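Local structure of thioredoxin family protein (Pseudomonas aeruginosa, 1Z6N) at residues 125-130 against 152-157; 91-96 against 109-114. The protein is of unknown function but belongs to the thioredoxin family, whose fold and a CxxC pattern would be consistent with a thiol-disulfide role. All coordinates share one frame; numbering follows the deposited sequence.

Contact 1: residues 125-130 against 152-157; sequences GRFVER and EHAIGD
The ring of Phe127, on strand 123-128, reaches helix 151-164 with CD1, CE1 and CZ: CD1 and CE1 meet Asp157, CE1 and CZ meet Ala154. With CG anti to the backbone N (chi1 173°), the ring is carried off the strand toward the helix, and its length bridges a backbone gap of 7.2 Å between the CA atoms of Phe127 and Asp157. The two side chains cross at about a right angle. Asp157 CB lies at the ring's edge, in its plane, 3.9 Å from Phe127 CD1, whereas the carboxylate is turned 51° from the ring and brings OD2 to 3.8 Å from Phe127 CE1, approaching obliquely. In the thioredoxin-like alpha-beta-alpha sandwich this is one layer interface: an outermost strand of the central sheet against the C-terminal helix, with helix 67-82 also in touch, its Asn72 meeting both Phe127 and Ala154. Ala154 offers a small surface, so the ring can come near the helix backbone; Phe127 CE1 is 3.9 Å from Ala154 CA and 4.1 Å from Ala154 CB. No hydrogen bond joins the two segments. The polar end of Asp157 is held instead by the backbone N of Gln132, which gives a hydrogen bond to OD2, the same oxygen that lies near the ring; this bond restrains the carboxylate's rotation while OD2 stays close to the ring, and it ties the helix to the chain just beyond the strand, where Pro131 also touches Asp157.

Contact 2: residues 91-96 against 109-114; sequences ISKGRA and IAIPLV
Ala96 and Lys93, on the first turn of helix 93-99, pack against Ile109 and Ile111 in the segment that leads through a cis-proline, Pro112, into strand 113-117. A cis-proline just ahead of this strand is a hallmark of the thioredoxin fold, where it lies near the CxxC motif; here Pro112 and Ile111 touch Cys69, and Ile111 also Cys66, the two cysteines of a probable CxxC at a helix start. The tight part is apolar. Ala96 CB points at Ile109 and lies 4.0 Å from Ile109 CG2, while the other branch of the isoleucine runs past the helix backbone, placing Ile109 CD1 3.8 Å from Ala96 O. Ile109 CG2 stands anti to its backbone N (chi1 -58° for CG1), and both branches can thereby meet the same alanine. Ser92 caps the helix start: its OG accepts from Arg95 N at 2.9 Å, with an N-H...O angle of 157°.

The looser side belongs to Lys93, partly exposed and extended beyond CG. Its methylenes cross Ile111 at about a right angle, with Lys93 CG 4.0 Å from Ile111 CG2, and carry the amine past the isoleucine, bringing Lys93 CE to 3.6 Å from Ile109 O. No direct hydrogen bond closes this side. A water bridges instead: it donates to Ile109 O at 2.6 Å and accepts a weak bond from Lys93 NZ at 3.0 Å.

In the fold
Along the chain contact 2 closes before contact 1 opens, and their centres lie 14 Å apart. They meet in the central four-stranded sheet, where strand 113-117 of contact 2 and strand 123-128 of contact 1 are antiparallel neighbours that follow each other in the chain. Probable backbone hydrogen bonds couple the two directly: Val114 N to Phe127 O and Glu129 N to Pro112 O, each 2.8 Å. The second binds the cis-proline to the residue just past strand 123-128. Contact 1 attaches the C-terminal helix 151-164 to this outermost strand, while contact 2 packs helix 93-99 on the loop before strand 113-117, beside the probable CxxC; helix 67-82, which carries Cys69, touches residues of both.

Contact 1: residues 125-130 against 152-157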
ATOM      1  N   GLY A 125      -8.073   9.407   1.420  1.00  8.19           N
ATOM      2  CA  GLY A 125      -7.092   9.753   0.412  1.00  8.79           C
ATOM      3  C   GLY A 125      -6.572   8.519  -0.284  1.00  8.95           C
ATOM      4  O   GLY A 125      -7.059   7.412  -0.034  1.00  8.63           O
ATOM      5  N   ARG A 126      -5.589   8.732  -1.157  1.00  9.58           N
ATOM      6  CA  ARG A 126      -5.059   7.678  -2.012  1.00 10.09           C
ATOM      7  C   ARG A 126      -3.551   7.729  -2.108  1.00 10.00           C
ATOM      8  O   ARG A 126      -2.948   8.821  -2.144  1.00  9.21           O
ATOM      9  CB  ARG A 126      -5.555   7.845  -3.451  1.00 11.59           C
ATOM     10  CG  ARG A 126      -6.986   8.161  -3.639  1.00 13.98           C
ATOM     11  CD  ARG A 126      -7.150   8.717  -5.033  1.00 13.97           C
ATOM     12  NE  ARG A 126      -8.524   9.127  -5.256  1.00 14.51           N
ATOM     13  CZ  ARG A 126      -9.040   9.366  -6.455  1.00 15.30           C
ATOM     14  NH1 ARG A 126      -8.293   9.230  -7.542  1.00 15.59           N
ATOM     15  NH2 ARG A 126     -10.305   9.726  -6.558  1.00 15.78           N
ATOM     16  N   PHE A 127      -2.975   6.535  -2.230  1.00  8.91           N
ATOM     17  CA  PHE A 127      -1.579   6.342  -2.646  1.00  8.94           C
ATOM     18  C   PHE A 127      -1.656   5.662  -4.016  1.00  9.19           C
ATOM     19  O   PHE A 127      -2.400   4.691  -4.180  1.00  9.33           O
ATOM     20  CB  PHE A 127      -0.849   5.480  -1.617  1.00  9.20           C
ATOM     21  CG  PHE A 127       0.549   5.061  -2.017  1.00  8.87           C
ATOM     22  CD1 PHE A 127       1.673   5.692  -1.466  1.00  8.32           C
ATOM     23  CD2 PHE A 127       0.746   4.017  -2.921  1.00  9.68           C
ATOM     24  CE1 PHE A 127       2.964   5.279  -1.821  1.00  8.70           C
ATOM     25  CE2 PHE A 127       2.029   3.591  -3.270  1.00  8.31           C
ATOM     26  CZ  PHE A 127       3.142   4.228  -2.726  1.00  9.18           C
ATOM     27  N   VAL A 128      -0.925   6.167  -5.006  1.00  9.06           N
ATOM     28  CA  VAL A 128      -1.075   5.650  -6.365  1.00  9.13           C
ATOM     29  C   VAL A 128       0.283   5.303  -6.967  1.00  8.82           C
ATOM     30  O   VAL A 128       1.092   6.206  -7.262  1.00  8.59           O
ATOM     31  CB  VAL A 128      -1.811   6.643  -7.317  1.00  9.29           C
ATOM     32  CG1 VAL A 128      -2.063   5.971  -8.666  1.00 10.73           C
ATOM     33  CG2 VAL A 128      -3.120   7.155  -6.704  1.00  9.64           C
ATOM     34  N   GLU A 129       0.511   3.994  -7.123  1.00  8.76           N
ATOM     35  CA  GLU A 129       1.675   3.430  -7.809  1.00  9.07           C
ATOM     36  C   GLU A 129       3.021   3.527  -7.076  1.00  8.38           C
ATOM     37  O   GLU A 129       3.651   2.497  -6.812  1.00  8.32           O
ATOM     38  CB  GLU A 129       1.796   3.957  -9.247  1.00  9.04           C
ATOM     39  CG  GLU A 129       2.635   3.057 -10.152  1.00 10.50           C
ATOM     40  CD  GLU A 129       2.572   3.441 -11.625  1.00 11.33           C
ATOM     41  OE1 GLU A 129       2.610   4.645 -11.930  1.00 14.72           O
ATOM     42  OE2 GLU A 129       2.487   2.534 -12.476  1.00 13.91           O
ATOM     43  N   ARG A 130       3.459   4.754  -6.773  1.00  8.29           N
ATOM     44  CA  ARG A 130       4.772   4.984  -6.188  1.00  8.59           C
ATOM     45  C   ARG A 130       4.694   6.118  -5.174  1.00  8.01           C
ATOM     46  O   ARG A 130       3.815   6.971  -5.297  1.00  7.90           O
ATOM     47  CB  ARG A 130       5.779   5.346  -7.284  1.00  9.66           C
ATOM     48  CG  ARG A 130       6.031   4.187  -8.197  1.00 12.05           C
ATOM     49  CD  ARG A 130       6.900   4.559  -9.377  1.00 13.56           C
ATOM     50  NE  ARG A 130       6.863   3.444 -10.312  1.00 14.95           N
ATOM     51  CZ  ARG A 130       6.791   3.541 -11.636  1.00 17.16           C
ATOM     52  NH1 ARG A 130       6.771   4.731 -12.236  1.00 16.94           N
ATOM     53  NH2 ARG A 130       6.733   2.429 -12.362  1.00 18.05           N
ATOM     54  N   GLU A 152      10.318   3.074   3.241  1.00  9.85           N
ATOM     55  CA  GLU A 152       9.783   3.846   4.353  1.00 10.52           C
ATOM     56  C   GLU A 152       8.820   4.945   3.859  1.00 10.37           C
ATOM     57  O   GLU A 152       7.853   5.289   4.548  1.00 11.10           O
ATOM     58  CB  GLU A 152      10.912   4.476   5.161  1.00 10.88           C
ATOM     59  CG  GLU A 152      11.670   5.541   4.404  1.00 14.19           C
ATOM     60  CD  GLU A 152      12.923   5.991   5.120  1.00 18.36           C
ATOM     61  OE1 GLU A 152      13.688   5.121   5.599  1.00 19.93           O
ATOM     62  OE2 GLU A 152      13.144   7.217   5.191  1.00 20.58           O
ATOM     63  N   HIS A 153       9.093   5.471   2.664  1.00 10.19           N
ATOM     64  CA  HIS A 153       8.291   6.569   2.098  1.00  9.73           C
ATOM     65  C   HIS A 153       6.860   6.153   1.762  1.00  9.44           C
ATOM     66  O   HIS A 153       5.939   6.990   1.842  1.00  9.17           O
ATOM     67  CB  HIS A 153       8.957   7.155   0.847  1.00  9.97           C
ATOM     68  CG  HIS A 153      10.345   7.662   1.077  1.00 10.41           C
ATOM     69  ND1 HIS A 153      11.411   6.821   1.320  1.00 10.95           N
ATOM     70  CD2 HIS A 153      10.847   8.919   1.083  1.00 10.88           C
ATOM     71  CE1 HIS A 153      12.508   7.540   1.475  1.00 10.76           C
ATOM     72  NE2 HIS A 153      12.195   8.817   1.332  1.00 11.37           N
ATOM     73  N   ALA A 154       6.663   4.887   1.386  1.00  8.55           N
ATOM     74  CA  ALA A 154       5.312   4.400   1.128  1.00  8.10           C
ATOM     75  C   ALA A 154       4.508   4.481   2.428  1.00  8.19           C
ATOM     76  O   ALA A 154       3.348   4.917   2.430  1.00  8.43           O
ATOM     77  CB  ALA A 154       5.349   2.955   0.594  1.00  7.96           C
ATOM     78  N   ILE A 155       5.141   4.087   3.532  1.00  8.08           N
ATOM     79  CA  ILE A 155       4.520   4.154   4.850  1.00  8.06           C
ATOM     80  C   ILE A 155       4.233   5.601   5.239  1.00  7.76           C
ATOM     81  O   ILE A 155       3.125   5.919   5.691  1.00  8.34           O
ATOM     82  CB  ILE A 155       5.390   3.472   5.930  1.00  7.93           C
ATOM     83  CG1 ILE A 155       5.588   1.977   5.596  1.00  7.76           C
ATOM     84  CG2 ILE A 155       4.762   3.639   7.309  1.00  8.77           C
ATOM     85  CD1 ILE A 155       6.650   1.282   6.473  1.00  8.37           C
ATOM     86  N   GLY A 156       5.234   6.470   5.062  1.00  7.38           N
ATOM     87  CA  GLY A 156       5.096   7.905   5.382  1.00  7.40           C
ATOM     88  C   GLY A 156       3.964   8.563   4.611  1.00  7.68           C
ATOM     89  O   GLY A 156       3.200   9.349   5.179  1.00  7.90           O
ATOM     90  N   ASP A 157       3.842   8.239   3.324  1.00  7.11           N
ATOM     91  CA  ASP A 157       2.777   8.833   2.512  1.00  6.93           C
ATOM     92  C   ASP A 157       1.398   8.447   3.061  1.00  6.85           C
ATOM     93  O   ASP A 157       0.489   9.283   3.150  1.00  6.85           O
ATOM     94  CB  ASP A 157       2.857   8.392   1.048  1.00  7.26           C
ATOM     95  CG  ASP A 157       3.982   9.063   0.265  1.00  7.78           C
ATOM     96  OD1 ASP A 157       4.837   9.785   0.852  1.00  8.42           O
ATOM     97  OD2 ASP A 157       3.991   8.838  -0.970  1.00  8.09           O
TER

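Contact 2: residues 91-96 against 109-114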
ATOM      1  N   ILE A  91      -7.671  -6.404  -3.640  1.00  7.56           N
ATOM      2  CA  ILE A  91      -8.470  -6.859  -4.792  1.00  7.80           C
ATOM      3  C   ILE A  91      -7.642  -6.720  -6.058  1.00  8.08           C
ATOM      4  O   ILE A  91      -6.541  -6.144  -6.037  1.00  7.84           O
ATOM      5  CB  ILE A  91      -9.772  -6.052  -4.946  1.00  7.75           C
ATOM      6  CG1 ILE A  91      -9.465  -4.563  -5.192  1.00  8.45           C
ATOM      7  CG2 ILE A  91     -10.668  -6.268  -3.735  1.00  8.83           C
ATOM      8  CD1 ILE A  91     -10.718  -3.709  -5.535  1.00  8.26           C
ATOM      9  N   SER A  92      -8.142  -7.304  -7.148  1.00  7.53           N
ATOM     10  CA  SER A  92      -7.364  -7.336  -8.397  1.00  7.79           C
ATOM     11  C   SER A  92      -7.387  -6.001  -9.138  1.00  7.50           C
ATOM     12  O   SER A  92      -8.258  -5.148  -8.917  1.00  8.58           O
ATOM     13  CB  SER A  92      -7.907  -8.401  -9.327  1.00  8.17           C
ATOM     14  OG  SER A  92      -9.167  -7.971  -9.827  1.00  8.49           O
ATOM     15  N   LYS A  93      -6.452  -5.817 -10.071  1.00  6.59           N
ATOM     16  CA  LYS A  93      -6.491  -4.673 -10.961  1.00  7.60           C
ATOM     17  C   LYS A  93      -7.790  -4.650 -11.753  1.00  7.07           C
ATOM     18  O   LYS A  93      -8.423  -3.591 -11.899  1.00  8.08           O
ATOM     19  CB  LYS A  93      -5.291  -4.749 -11.906  1.00  8.15           C
ATOM     20  CG  LYS A  93      -5.240  -3.590 -12.890  1.00  9.31           C
ATOM     21  CD  LYS A  93      -3.972  -3.657 -13.747  1.00 11.48           C
ATOM     22  CE  LYS A  93      -4.111  -2.731 -14.977  1.00 16.09           C
ATOM     23  NZ  LYS A  93      -2.983  -2.878 -15.933  1.00 18.91           N
ATOM     24  N   GLY A  94      -8.198  -5.816 -12.253  1.00  7.34           N
ATOM     25  CA  GLY A  94      -9.423  -5.893 -13.062  1.00  7.33           C
ATOM     26  C   GLY A  94     -10.640  -5.442 -12.273  1.00  7.33           C
ATOM     27  O   GLY A  94     -11.517  -4.739 -12.805  1.00  8.85           O
ATOM     28  N   ARG A  95     -10.705  -5.823 -10.994  1.00  7.65           N
ATOM     29  CA  ARG A  95     -11.852  -5.407 -10.208  1.00  8.52           C
ATOM     30  C   ARG A  95     -11.851  -3.885  -9.998  1.00  8.09           C
ATOM     31  O   ARG A  95     -12.930  -3.246 -10.011  1.00  8.93           O
ATOM     32  CB  ARG A  95     -11.909  -6.126  -8.875  1.00  9.22           C
ATOM     33  CG  ARG A  95     -13.247  -5.816  -8.170  1.00  9.67           C
ATOM     34  CD  ARG A  95     -13.487  -6.702  -6.982  1.00 10.95           C
ATOM     35  NE  ARG A  95     -13.783  -8.092  -7.311  1.00  9.43           N
ATOM     36  CZ  ARG A  95     -14.984  -8.583  -7.643  1.00  8.03           C
ATOM     37  NH1 ARG A  95     -16.031  -7.778  -7.758  1.00  8.76           N
ATOM     38  NH2 ARG A  95     -15.118  -9.902  -7.815  1.00  8.29           N
ATOM     39  N   ALA A  96     -10.673  -3.301  -9.774  1.00  8.03           N
ATOM     40  CA  ALA A  96     -10.602  -1.847  -9.652  1.00  8.50           C
ATOM     41  C   ALA A  96     -11.019  -1.190 -10.975  1.00  8.44           C
ATOM     42  O   ALA A  96     -11.692  -0.144 -10.979  1.00  8.82           O
ATOM     43  CB  ALA A  96      -9.215  -1.421  -9.273  1.00  7.98           C
ATOM     44  N   ILE A 109      -6.332   2.320 -14.247  1.00 10.53           N
ATOM     45  CA  ILE A 109      -5.867   1.894 -12.933  1.00 10.04           C
ATOM     46  C   ILE A 109      -4.383   1.562 -12.976  1.00 10.07           C
ATOM     47  O   ILE A 109      -3.984   0.555 -13.557  1.00 12.66           O
ATOM     48  CB  ILE A 109      -6.644   0.663 -12.408  1.00 10.20           C
ATOM     49  CG1 ILE A 109      -8.150   0.968 -12.323  1.00  9.91           C
ATOM     50  CG2 ILE A 109      -6.082   0.241 -11.058  1.00 10.01           C
ATOM     51  CD1 ILE A 109      -8.556   2.044 -11.251  1.00 11.27           C
ATOM     52  N   ALA A 110      -3.574   2.416 -12.357  1.00  9.48           N
ATOM     53  CA  ALA A 110      -2.151   2.153 -12.162  1.00  8.77           C
ATOM     54  C   ALA A 110      -2.033   1.522 -10.787  1.00  9.76           C
ATOM     55  O   ALA A 110      -2.626   2.014  -9.816  1.00 11.25           O
ATOM     56  CB  ALA A 110      -1.363   3.460 -12.230  1.00  8.97           C
ATOM     57  N   ILE A 111      -1.300   0.419 -10.711  1.00  8.92           N
ATOM     58  CA  ILE A 111      -1.223  -0.329  -9.461  1.00  8.32           C
ATOM     59  C   ILE A 111       0.170  -0.203  -8.818  1.00  8.09           C
ATOM     60  O   ILE A 111       1.170  -0.037  -9.535  1.00  8.61           O
ATOM     61  CB  ILE A 111      -1.630  -1.823  -9.640  1.00  8.44           C
ATOM     62  CG1 ILE A 111      -0.822  -2.465 -10.770  1.00  9.12           C
ATOM     63  CG2 ILE A 111      -3.158  -1.940  -9.864  1.00  9.89           C
ATOM     64  CD1 ILE A 111      -0.972  -3.956 -10.849  1.00  9.60           C
ATOM     65  N   PRO A 112       0.246  -0.290  -7.478  1.00  7.89           N
ATOM     66  CA  PRO A 112      -0.884  -0.481  -6.559  1.00  7.95           C
ATOM     67  C   PRO A 112      -1.679   0.799  -6.375  1.00  7.51           C
ATOM     68  O   PRO A 112      -1.098   1.888  -6.285  1.00  8.12           O
ATOM     69  CB  PRO A 112      -0.193  -0.820  -5.238  1.00  8.19           C
ATOM     70  CG  PRO A 112       1.127  -0.148  -5.317  1.00  7.74           C
ATOM     71  CD  PRO A 112       1.536  -0.250  -6.760  1.00  8.70           C
ATOM     72  N   LEU A 113      -2.997   0.653  -6.323  1.00  7.75           N
ATOM     73  CA  LEU A 113      -3.882   1.736  -5.948  1.00  8.17           C
ATOM     74  C   LEU A 113      -4.299   1.465  -4.508  1.00  8.46           C
ATOM     75  O   LEU A 113      -4.894   0.422  -4.229  1.00  9.08           O
ATOM     76  CB  LEU A 113      -5.107   1.753  -6.876  1.00  8.51           C
ATOM     77  CG  LEU A 113      -6.264   2.677  -6.479  1.00 10.05           C
ATOM     78  CD1 LEU A 113      -5.804   4.136  -6.503  1.00  9.70           C
ATOM     79  CD2 LEU A 113      -7.478   2.473  -7.407  1.00 11.53           C
ATOM     80  N   VAL A 114      -3.972   2.389  -3.606  1.00  8.06           N
ATOM     81  CA  VAL A 114      -4.234   2.203  -2.199  1.00  7.93           C
ATOM     82  C   VAL A 114      -5.212   3.278  -1.732  1.00  8.26           C
ATOM     83  O   VAL A 114      -4.882   4.464  -1.726  1.00  8.65           O
ATOM     84  CB  VAL A 114      -2.937   2.280  -1.361  1.00  8.90           C
ATOM     85  CG1 VAL A 114      -3.238   2.072   0.106  1.00  9.28           C
ATOM     86  CG2 VAL A 114      -1.911   1.224  -1.836  1.00  8.27           C
TER
HETATM   87  O   HOH W   1      -1.827  -0.679 -14.198  1.00 30.63           O